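Local coordinates for uncharacterized protein (Bombyx mori, PDB 5AZ0) that probably catalyses the NADPH-dependent reduction of aldehydes and ketones to alcohols, as a member of the aldo-keto reductase family, at residues 218-223 with 270-275; 5-10 with 17-22; 227-232 with 239-244. One frame throughout, in Å; residues are numbered along the deposited sequence.

Interaction 1 of 3, residues 218-223 with 270-275; sequences VVVVAY and RGIVSI
Gly271 meets Val220 through a water. Gly271 O accepts from this water at 2.7 Å, and Val220 N donates to it at 3.0 Å. Gly271 has a positive phi and ends the preceding helix in a Schellman motif, which turns the chain into the strand that follows.

Ile272 lies on the same side as Val220 and Ala222. Its CG2 branch does the touching, 3.7 Å from Ala222 CB. The other branch ends over the centre of one face of the Arg270 guanidinium. Val210 and Cys213 of helix 207-215 cover this outer side.

Val273 fixes the register. Its N donates to Val220 O at 3.1 Å, with 161° at the hydrogen. Its O accepts from Ala222 N at 2.7 Å in an almost straight bond (176°). The side chain of Val273 runs alongside that of Val221, both pointing the same way, with Val221 CG2 3.7 Å from Val273 CB. The side chains of Val273 and Val219 cross at about a right angle, Val273 CG2 against Val219 CG1.

Ser274 pairs with Ala222 on the opposite face from these valines.

Ile275 closes the ladder. Its N donates to Ala222 O at 3.0 Å. With chi1 at -48°, CG1 sits beside the backbone N, and this branch meets Val221 CG1 at 3.5 Å. The same side chain touches His68 and Asp70 of strand 68-70 inside the barrel.

Alternation sends Val221, Val273 and Ile275 inward. Val220 and Ile272 go outward to helix 207-215, with Ala222 on the same side against Val200. This is the pairing of the last two parallel strands of a (beta/alpha)8 TIM barrel, the aldo-keto reductase fold.

Interaction 2 of 3, residues 5-10 with 17-22; sequences NVPNFK and IPALGY
Residues 6-9 and 17-20 run roughly antiparallel, their directions 136° apart. Asn8 and Pro18 form a non-hydrogen-bonded pair with CA atoms 4.1 Å apart. Phe9 and Ile17 form the hydrogen-bonded pair beside it: Phe9 N donates to Ile17 O at 2.8 Å, and Ile17 N donates to Phe9 O at 2.8 Å. Ala19 N extends the ladder, donating to Pro7 O at 2.8 Å. These bonds make the N-terminal beta hairpin that, in aldo-keto reductases, caps the bottom of the barrel.

Phe9 and Ala19 meet on the barrel side. The Phe9 chi1 of -59° sets the ring beside its own backbone N, with one face under Ala19 CB. That methyl lies 4.2 Å from the centroid of the Phe9 ring, 21° off the normal and shifted toward the rim, a CH-pi contact. The Phe9 ring also has a bound acetate nearby. On the side of the hairpin away from Phe9, Asn8 lies alongside Pro18. Its OD1 lies 3.1 Å from Pro18 CA and also faces Pro18 CG. Val6 reaches over the chain beyond the strands. Its CG1 is 3.6 Å from Leu20 N and also touches Leu20 CB and Pro18 CB.

Interaction 3 of 3, residues 227-232 with 239-244; sequences GTMVPS and PEPKLD
A bend at chi2 (-31°) curls the Lys242 side chain back, although its CB points away, and brings NZ to Thr228. Met229 is set by chi1 at -176°, which places CG beside its own carbonyl carbon and against Pro241, and a bend at chi3 then turns CE to Leu243.

Lys242 NZ donates to Thr228 O at 3.2 Å. It approaches 67° out of the carbonyl plane, off any lone pair. A shorter bond goes to Pro239 O, 2.6 Å from Lys242 NZ. Beyond the two segments its main partner is Ser238 OG. The ammonium ties two backbone carbonyls and a hydroxyl together.

Met229 CG presses on Pro241 O at 3.2 Å. Met229 SD is 4.1 Å from Pro241 CG; the peptide bond before Pro241 is cis. Met229 CE touches Leu243 CD2 at 4.0 Å. The other Leu243 methyl, CD1, packs tightly on Pro231 CD at 3.4 Å. A water bridges the backbones, donating to Met229 O and accepting from Leu243 N.

Both segments belong to the long loop between strand 219-223 and helix 246-255. Met229 anchors it on Val259, Thr260 and Asn263 of helix 259-269, and Leu243 also reaches Thr260.

Interactions 1 and 2 join directly, their centres about 10 Å apart. Ser274 N and Ala19 O are 3.1 Å apart, and Ser274 O and Gly21 N 2.9 Å, both probable hydrogen bonds that tie the last barrel strand to the chain leading into the first. Val273 CG2 packs on Phe9 CD2 at 3.5 Å. The side chains of Val219 and Phe9 each lie about 4 Å from a bound acetate, probably from the crystallisation liquor. Interaction 3 is nested between the segments of interaction 1, with centres about 20 Å apart. Its loop leaves the C-terminal end of strand 219-223, the end where aldo-keto reductases hold the cofactor and active site.

Interaction 1 of 3, residues 218-223 with 270-275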
loop_
_atom_site.group_PDB
_atom_site.type_symbol
_atom_site.label_atom_id
_atom_site.label_comp_id
_atom_site.label_asym_id
_atom_site.label_seq_id
_atom_site.Cartn_x
_atom_site.Cartn_y
_atom_site.Cartn_z
ATOM N N VAL A 218 -9.103 -7.643 -9.858
ATOM C CA VAL A 218 -7.902 -7.121 -9.226
ATOM C C VAL A 218 -8.348 -6.498 -7.930
ATOM O O VAL A 218 -9.335 -5.728 -7.906
ATOM C CB VAL A 218 -7.254 -6.072 -10.119
ATOM C CG1 VAL A 218 -6.055 -5.406 -9.478
ATOM C CG2 VAL A 218 -6.935 -6.683 -11.494
ATOM N N VAL A 219 -7.684 -6.871 -6.838
ATOM C CA VAL A 219 -7.951 -6.297 -5.513
ATOM C C VAL A 219 -7.265 -4.952 -5.372
ATOM O O VAL A 219 -6.093 -4.772 -5.763
ATOM C CB VAL A 219 -7.500 -7.252 -4.434
ATOM C CG1 VAL A 219 -7.557 -6.604 -3.042
ATOM C CG2 VAL A 219 -8.400 -8.483 -4.484
ATOM N N VAL A 220 -8.011 -3.999 -4.837
ATOM C CA VAL A 220 -7.537 -2.688 -4.604
ATOM C C VAL A 220 -6.994 -2.574 -3.167
ATOM O O VAL A 220 -7.669 -2.996 -2.220
ATOM C CB VAL A 220 -8.641 -1.643 -4.792
ATOM C CG1 VAL A 220 -8.121 -0.262 -4.448
ATOM C CG2 VAL A 220 -9.087 -1.644 -6.225
ATOM N N VAL A 221 -5.819 -1.966 -3.025
ATOM C CA VAL A 221 -5.169 -1.842 -1.727
ATOM C C VAL A 221 -4.917 -0.404 -1.551
ATOM O O VAL A 221 -4.246 0.185 -2.369
ATOM C CB VAL A 221 -3.853 -2.658 -1.630
ATOM C CG1 VAL A 221 -3.051 -2.313 -0.330
ATOM C CG2 VAL A 221 -4.168 -4.160 -1.723
ATOM N N ALA A 222 -5.445 0.165 -0.460
ATOM C CA ALA A 222 -5.349 1.602 -0.230
ATOM C C ALA A 222 -4.184 1.972 0.689
ATOM O O ALA A 222 -4.178 1.529 1.835
ATOM C CB ALA A 222 -6.635 2.110 0.412
ATOM N N TYR A 223 -3.263 2.783 0.203
ATOM C CA TYR A 223 -2.403 3.562 1.082
ATOM C C TYR A 223 -2.959 4.962 1.343
ATOM O O TYR A 223 -3.873 5.397 0.666
ATOM C CB TYR A 223 -0.974 3.587 0.591
ATOM C CG TYR A 223 -0.633 4.402 -0.624
ATOM C CD1 TYR A 223 -0.384 5.769 -0.526
ATOM C CD2 TYR A 223 -0.517 3.813 -1.870
ATOM C CE1 TYR A 223 -0.058 6.500 -1.641
ATOM C CE2 TYR A 223 -0.166 4.540 -2.953
ATOM C CZ TYR A 223 0.051 5.874 -2.861
ATOM O OH TYR A 223 0.457 6.586 -4.000
ATOM N N ARG A 270 -16.237 -1.043 1.110
ATOM C CA ARG A 270 -16.008 -0.980 -0.344
ATOM C C ARG A 270 -15.242 -2.173 -0.923
ATOM O O ARG A 270 -15.047 -2.236 -2.150
ATOM C CB ARG A 270 -15.315 0.310 -0.744
ATOM C CG ARG A 270 -15.984 1.586 -0.250
ATOM C CD ARG A 270 -15.330 2.840 -0.866
ATOM N NE ARG A 270 -15.252 2.770 -2.339
ATOM C CZ ARG A 270 -14.414 3.501 -3.067
ATOM N NH1 ARG A 270 -13.581 4.360 -2.494
ATOM N NH2 ARG A 270 -14.361 3.331 -4.374
ATOM N N GLY A 271 -14.846 -3.145 -0.091
ATOM C CA GLY A 271 -14.004 -4.261 -0.555
ATOM C C GLY A 271 -12.539 -3.873 -0.816
ATOM O O GLY A 271 -11.846 -4.520 -1.590
ATOM N N ILE A 272 -12.072 -2.837 -0.143
ATOM C CA ILE A 272 -10.740 -2.312 -0.311
ATOM C C ILE A 272 -9.893 -2.669 0.929
ATOM O O ILE A 272 -10.361 -2.483 2.049
ATOM C CB ILE A 272 -10.809 -0.775 -0.472
ATOM C CG1 ILE A 272 -11.532 -0.477 -1.788
ATOM C CG2 ILE A 272 -9.425 -0.182 -0.504
ATOM C CD1 ILE A 272 -11.796 1.006 -2.083
ATOM N N VAL A 273 -8.658 -3.174 0.676
ATOM C CA VAL A 273 -7.677 -3.509 1.676
ATOM C C VAL A 273 -7.070 -2.181 2.092
ATOM O O VAL A 273 -6.784 -1.387 1.242
ATOM C CB VAL A 273 -6.562 -4.441 1.092
ATOM C CG1 VAL A 273 -5.442 -4.638 2.101
ATOM C CG2 VAL A 273 -7.133 -5.781 0.562
ATOM N N SER A 274 -6.907 -1.927 3.394
ATOM C CA SER A 274 -6.230 -0.726 3.916
ATOM C C SER A 274 -4.864 -1.036 4.519
ATOM O O SER A 274 -4.722 -2.040 5.224
ATOM C CB SER A 274 -7.050 -0.103 5.018
ATOM O OG SER A 274 -8.130 0.579 4.386
ATOM N N ILE A 275 -3.926 -0.120 4.300
ATOM C CA ILE A 275 -2.586 -0.120 4.853
ATOM C C ILE A 275 -2.351 1.190 5.614
ATOM O O ILE A 275 -1.568 2.060 5.208
ATOM C CB ILE A 275 -1.454 -0.170 3.790
ATOM C CG1 ILE A 275 -1.660 -1.236 2.729
ATOM C CG2 ILE A 275 -0.091 -0.390 4.481
ATOM C CD1 ILE A 275 -1.850 -2.625 3.213
HETATM O O HOH W 1 -10.810 -4.719 -4.090
#

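Interaction 2 of 3, residues 5-10 with 17-22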
loop_
_atom_site.group_PDB
_atom_site.type_symbol
_atom_site.label_atom_id
_atom_site.label_comp_id
_atom_site.label_asym_id
_atom_site.label_seq_id
_atom_site.Cartn_x
_atom_site.Cartn_y
_atom_site.Cartn_z
ATOM N N ASN A 5 -9.394 -10.076 14.835
ATOM C CA ASN A 5 -9.620 -11.051 13.812
ATOM C C ASN A 5 -9.769 -10.361 12.417
ATOM O O ASN A 5 -10.837 -9.883 12.054
ATOM C CB ASN A 5 -10.832 -11.874 14.171
ATOM C CG ASN A 5 -10.999 -13.064 13.250
ATOM O OD1 ASN A 5 -10.047 -13.503 12.601
ATOM N ND2 ASN A 5 -12.210 -13.588 13.174
ATOM N N VAL A 6 -8.677 -10.319 11.647
ATOM C CA VAL A 6 -8.684 -9.683 10.347
ATOM C C VAL A 6 -9.205 -10.620 9.261
ATOM O O VAL A 6 -8.635 -11.611 8.965
ATOM C CB VAL A 6 -7.309 -9.127 10.014
ATOM C CG1 VAL A 6 -7.359 -8.344 8.703
ATOM C CG2 VAL A 6 -6.837 -8.166 11.101
ATOM N N PRO A 7 -10.338 -10.310 8.661
ATOM C CA PRO A 7 -10.714 -11.151 7.526
ATOM C C PRO A 7 -9.799 -10.949 6.248
ATOM O O PRO A 7 -9.060 -9.964 6.143
ATOM C CB PRO A 7 -12.142 -10.674 7.206
ATOM C CG PRO A 7 -12.126 -9.259 7.612
ATOM C CD PRO A 7 -11.236 -9.153 8.826
ATOM N N ASN A 8 -9.909 -11.917 5.352
ATOM C CA ASN A 8 -9.143 -12.008 4.127
ATOM C C ASN A 8 -9.999 -11.812 2.900
ATOM O O ASN A 8 -11.103 -12.288 2.882
ATOM C CB ASN A 8 -8.415 -13.344 4.024
ATOM C CG ASN A 8 -7.427 -13.583 5.193
ATOM O OD1 ASN A 8 -6.606 -12.747 5.612
ATOM N ND2 ASN A 8 -7.577 -14.698 5.765
ATOM N N PHE A 9 -9.471 -11.092 1.907
ATOM C CA PHE A 9 -10.001 -11.102 0.514
ATOM C C PHE A 9 -9.264 -12.117 -0.310
ATOM O O PHE A 9 -8.184 -12.545 0.067
ATOM C CB PHE A 9 -9.909 -9.723 -0.087
ATOM C CG PHE A 9 -10.684 -8.637 0.686
ATOM C CD1 PHE A 9 -11.911 -8.886 1.261
ATOM C CD2 PHE A 9 -10.239 -7.352 0.707
ATOM C CE1 PHE A 9 -12.615 -7.873 1.902
ATOM C CE2 PHE A 9 -10.907 -6.345 1.353
ATOM C CZ PHE A 9 -12.109 -6.594 1.924
ATOM N N LYS A 10 -9.892 -12.592 -1.371
ATOM C CA LYS A 10 -9.328 -13.587 -2.243
ATOM C C LYS A 10 -8.703 -12.877 -3.456
ATOM O O LYS A 10 -9.317 -12.043 -4.089
ATOM C CB LYS A 10 -10.422 -14.547 -2.700
ATOM C CG LYS A 10 -11.372 -15.125 -1.620
ATOM C CD LYS A 10 -10.582 -15.774 -0.526
ATOM C CE LYS A 10 -11.337 -16.914 0.210
ATOM N NZ LYS A 10 -10.300 -17.992 0.531
ATOM N N ILE A 17 -5.476 -12.432 0.890
ATOM C CA ILE A 17 -4.800 -11.301 1.386
ATOM C C ILE A 17 -5.601 -10.697 2.552
ATOM O O ILE A 17 -6.760 -10.428 2.387
ATOM C CB ILE A 17 -4.560 -10.273 0.302
ATOM C CG1 ILE A 17 -3.636 -9.160 0.859
ATOM C CG2 ILE A 17 -5.840 -9.673 -0.274
ATOM C CD1 ILE A 17 -3.058 -8.267 -0.244
ATOM N N PRO A 18 -4.976 -10.501 3.718
ATOM C CA PRO A 18 -5.725 -9.914 4.848
ATOM C C PRO A 18 -6.121 -8.493 4.539
ATOM O O PRO A 18 -5.285 -7.693 4.008
ATOM C CB PRO A 18 -4.706 -9.959 6.023
ATOM C CG PRO A 18 -3.783 -11.109 5.683
ATOM C CD PRO A 18 -3.657 -11.038 4.157
ATOM N N ALA A 19 -7.352 -8.166 4.925
ATOM C CA ALA A 19 -8.004 -6.884 4.575
ATOM C C ALA A 19 -7.420 -5.668 5.203
ATOM O O ALA A 19 -7.732 -4.528 4.811
ATOM C CB ALA A 19 -9.424 -6.949 4.930
ATOM N N LEU A 20 -6.538 -5.883 6.180
ATOM C CA LEU A 20 -5.785 -4.812 6.786
ATOM C C LEU A 20 -4.335 -5.223 6.839
ATOM O O LEU A 20 -4.030 -6.389 7.053
ATOM C CB LEU A 20 -6.329 -4.596 8.156
ATOM C CG LEU A 20 -5.864 -3.438 9.011
ATOM C CD1 LEU A 20 -6.556 -2.197 8.506
ATOM C CD2 LEU A 20 -6.319 -3.753 10.462
ATOM N N GLY A 21 -3.454 -4.283 6.534
ATOM C CA GLY A 21 -2.009 -4.487 6.556
ATOM C C GLY A 21 -1.284 -3.408 7.355
ATOM O O GLY A 21 -1.769 -2.267 7.457
ATOM N N TYR A 22 -0.125 -3.784 7.914
ATOM C CA TYR A 22 0.701 -2.916 8.711
ATOM C C TYR A 22 1.677 -2.163 7.808
ATOM O O TYR A 22 2.585 -2.744 7.237
ATOM C CB TYR A 22 1.430 -3.760 9.832
ATOM C CG TYR A 22 2.266 -2.953 10.783
ATOM C CD1 TYR A 22 3.567 -2.576 10.463
ATOM C CD2 TYR A 22 1.753 -2.557 12.007
ATOM C CE1 TYR A 22 4.334 -1.816 11.358
ATOM C CE2 TYR A 22 2.510 -1.793 12.891
ATOM C CZ TYR A 22 3.784 -1.458 12.584
ATOM O OH TYR A 22 4.449 -0.652 13.466
#

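Interaction 3 of 3, residues 227-232 with 239-244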
loop_
_atom_site.group_PDB
_atom_site.type_symbol
_atom_site.label_atom_id
_atom_site.label_comp_id
_atom_site.label_asym_id
_atom_site.label_seq_id
_atom_site.Cartn_x
_atom_site.Cartn_y
_atom_site.Cartn_z
ATOM N N GLY A 227 -6.171 9.979 4.319
ATOM C CA GLY A 227 -5.892 11.169 3.565
ATOM C C GLY A 227 -5.297 12.225 4.475
ATOM O O GLY A 227 -4.321 11.956 5.178
ATOM N N THR A 228 -5.888 13.421 4.490
ATOM C CA THR A 228 -5.376 14.527 5.352
ATOM C C THR A 228 -6.181 14.642 6.650
ATOM O O THR A 228 -6.106 15.625 7.337
ATOM C CB THR A 228 -5.377 15.886 4.592
ATOM O OG1 THR A 228 -6.690 16.157 4.066
ATOM C CG2 THR A 228 -4.325 15.887 3.430
ATOM N N MET A 229 -6.942 13.627 7.017
ATOM C CA MET A 229 -7.788 13.733 8.191
ATOM C C MET A 229 -6.985 13.775 9.463
ATOM O O MET A 229 -7.320 14.516 10.393
ATOM C CB MET A 229 -8.754 12.579 8.277
ATOM C CG MET A 229 -9.686 12.740 9.441
ATOM S SD MET A 229 -10.972 11.531 9.353
ATOM C CE MET A 229 -10.094 10.075 9.916
ATOM N N VAL A 230 -5.968 12.932 9.510
ATOM C CA VAL A 230 -5.021 12.900 10.634
ATOM C C VAL A 230 -4.001 14.075 10.626
ATOM O O VAL A 230 -3.413 14.368 9.574
ATOM C CB VAL A 230 -4.280 11.526 10.696
ATOM C CG1 VAL A 230 -5.271 10.407 11.027
ATOM C CG2 VAL A 230 -3.471 11.215 9.412
ATOM N N PRO A 231 -3.764 14.730 11.797
ATOM C CA PRO A 231 -2.779 15.843 11.923
ATOM C C PRO A 231 -1.454 15.799 11.075
ATOM O O PRO A 231 -1.110 16.806 10.435
ATOM C CB PRO A 231 -2.491 15.870 13.434
ATOM C CG PRO A 231 -3.782 15.438 14.066
ATOM C CD PRO A 231 -4.522 14.569 13.062
ATOM N N SER A 232 -0.736 14.671 11.053
ATOM C CA SER A 232 0.431 14.536 10.157
ATOM C C SER A 232 0.058 14.682 8.672
ATOM O O SER A 232 0.496 15.618 8.011
ATOM C CB SER A 232 1.116 13.186 10.367
ATOM O OG SER A 232 0.219 12.123 10.104
ATOM N N PRO A 239 -9.130 19.482 2.978
ATOM C CA PRO A 239 -10.580 19.455 3.132
ATOM C C PRO A 239 -11.049 18.698 4.349
ATOM O O PRO A 239 -10.276 17.952 4.935
ATOM C CB PRO A 239 -11.062 18.717 1.868
ATOM C CG PRO A 239 -9.855 18.132 1.214
ATOM C CD PRO A 239 -8.636 18.482 2.010
ATOM N N GLU A 240 -12.327 18.882 4.687
ATOM C CA GLU A 240 -13.024 18.032 5.619
ATOM C C GLU A 240 -13.110 16.599 5.013
ATOM O O GLU A 240 -13.084 16.460 3.792
ATOM C CB GLU A 240 -14.422 18.582 5.890
ATOM C CG GLU A 240 -14.445 19.876 6.720
ATOM C CD GLU A 240 -13.960 19.677 8.158
ATOM O OE1 GLU A 240 -14.292 18.645 8.820
ATOM O OE2 GLU A 240 -13.214 20.570 8.581
ATOM N N PRO A 241 -13.223 15.556 5.825
ATOM C CA PRO A 241 -13.335 15.617 7.275
ATOM C C PRO A 241 -12.023 15.735 8.030
ATOM O O PRO A 241 -11.005 15.095 7.658
ATOM C CB PRO A 241 -13.931 14.269 7.613
ATOM C CG PRO A 241 -13.427 13.349 6.545
ATOM C CD PRO A 241 -13.016 14.177 5.366
ATOM N N LYS A 242 -12.076 16.550 9.088
ATOM C CA LYS A 242 -11.060 16.570 10.147
ATOM C C LYS A 242 -11.493 15.662 11.240
ATOM O O LYS A 242 -12.598 15.132 11.189
ATOM C CB LYS A 242 -10.780 18.005 10.625
ATOM C CG LYS A 242 -10.046 18.867 9.590
ATOM C CD LYS A 242 -9.090 18.055 8.668
ATOM C CE LYS A 242 -8.416 18.854 7.548
ATOM N NZ LYS A 242 -8.082 17.940 6.411
ATOM N N LEU A 243 -10.615 15.383 12.207
ATOM C CA LEU A 243 -10.972 14.386 13.273
ATOM C C LEU A 243 -12.135 14.836 14.149
ATOM O O LEU A 243 -12.844 13.989 14.690
ATOM C CB LEU A 243 -9.768 14.054 14.177
ATOM C CG LEU A 243 -8.654 13.217 13.557
ATOM C CD1 LEU A 243 -7.363 13.271 14.389
ATOM C CD2 LEU A 243 -9.146 11.794 13.348
ATOM N N ASP A 244 -12.319 16.167 14.274
ATOM C CA ASP A 244 -13.443 16.773 15.012
ATOM C C ASP A 244 -14.668 17.018 14.122
ATOM O O ASP A 244 -15.440 17.925 14.406
ATOM C CB ASP A 244 -13.005 18.085 15.721
ATOM C CG ASP A 244 -12.441 19.148 14.752
ATOM O OD1 ASP A 244 -12.618 19.036 13.522
ATOM O OD2 ASP A 244 -11.802 20.120 15.228
HETATM O O HOH W 2 -7.632 16.586 11.995
#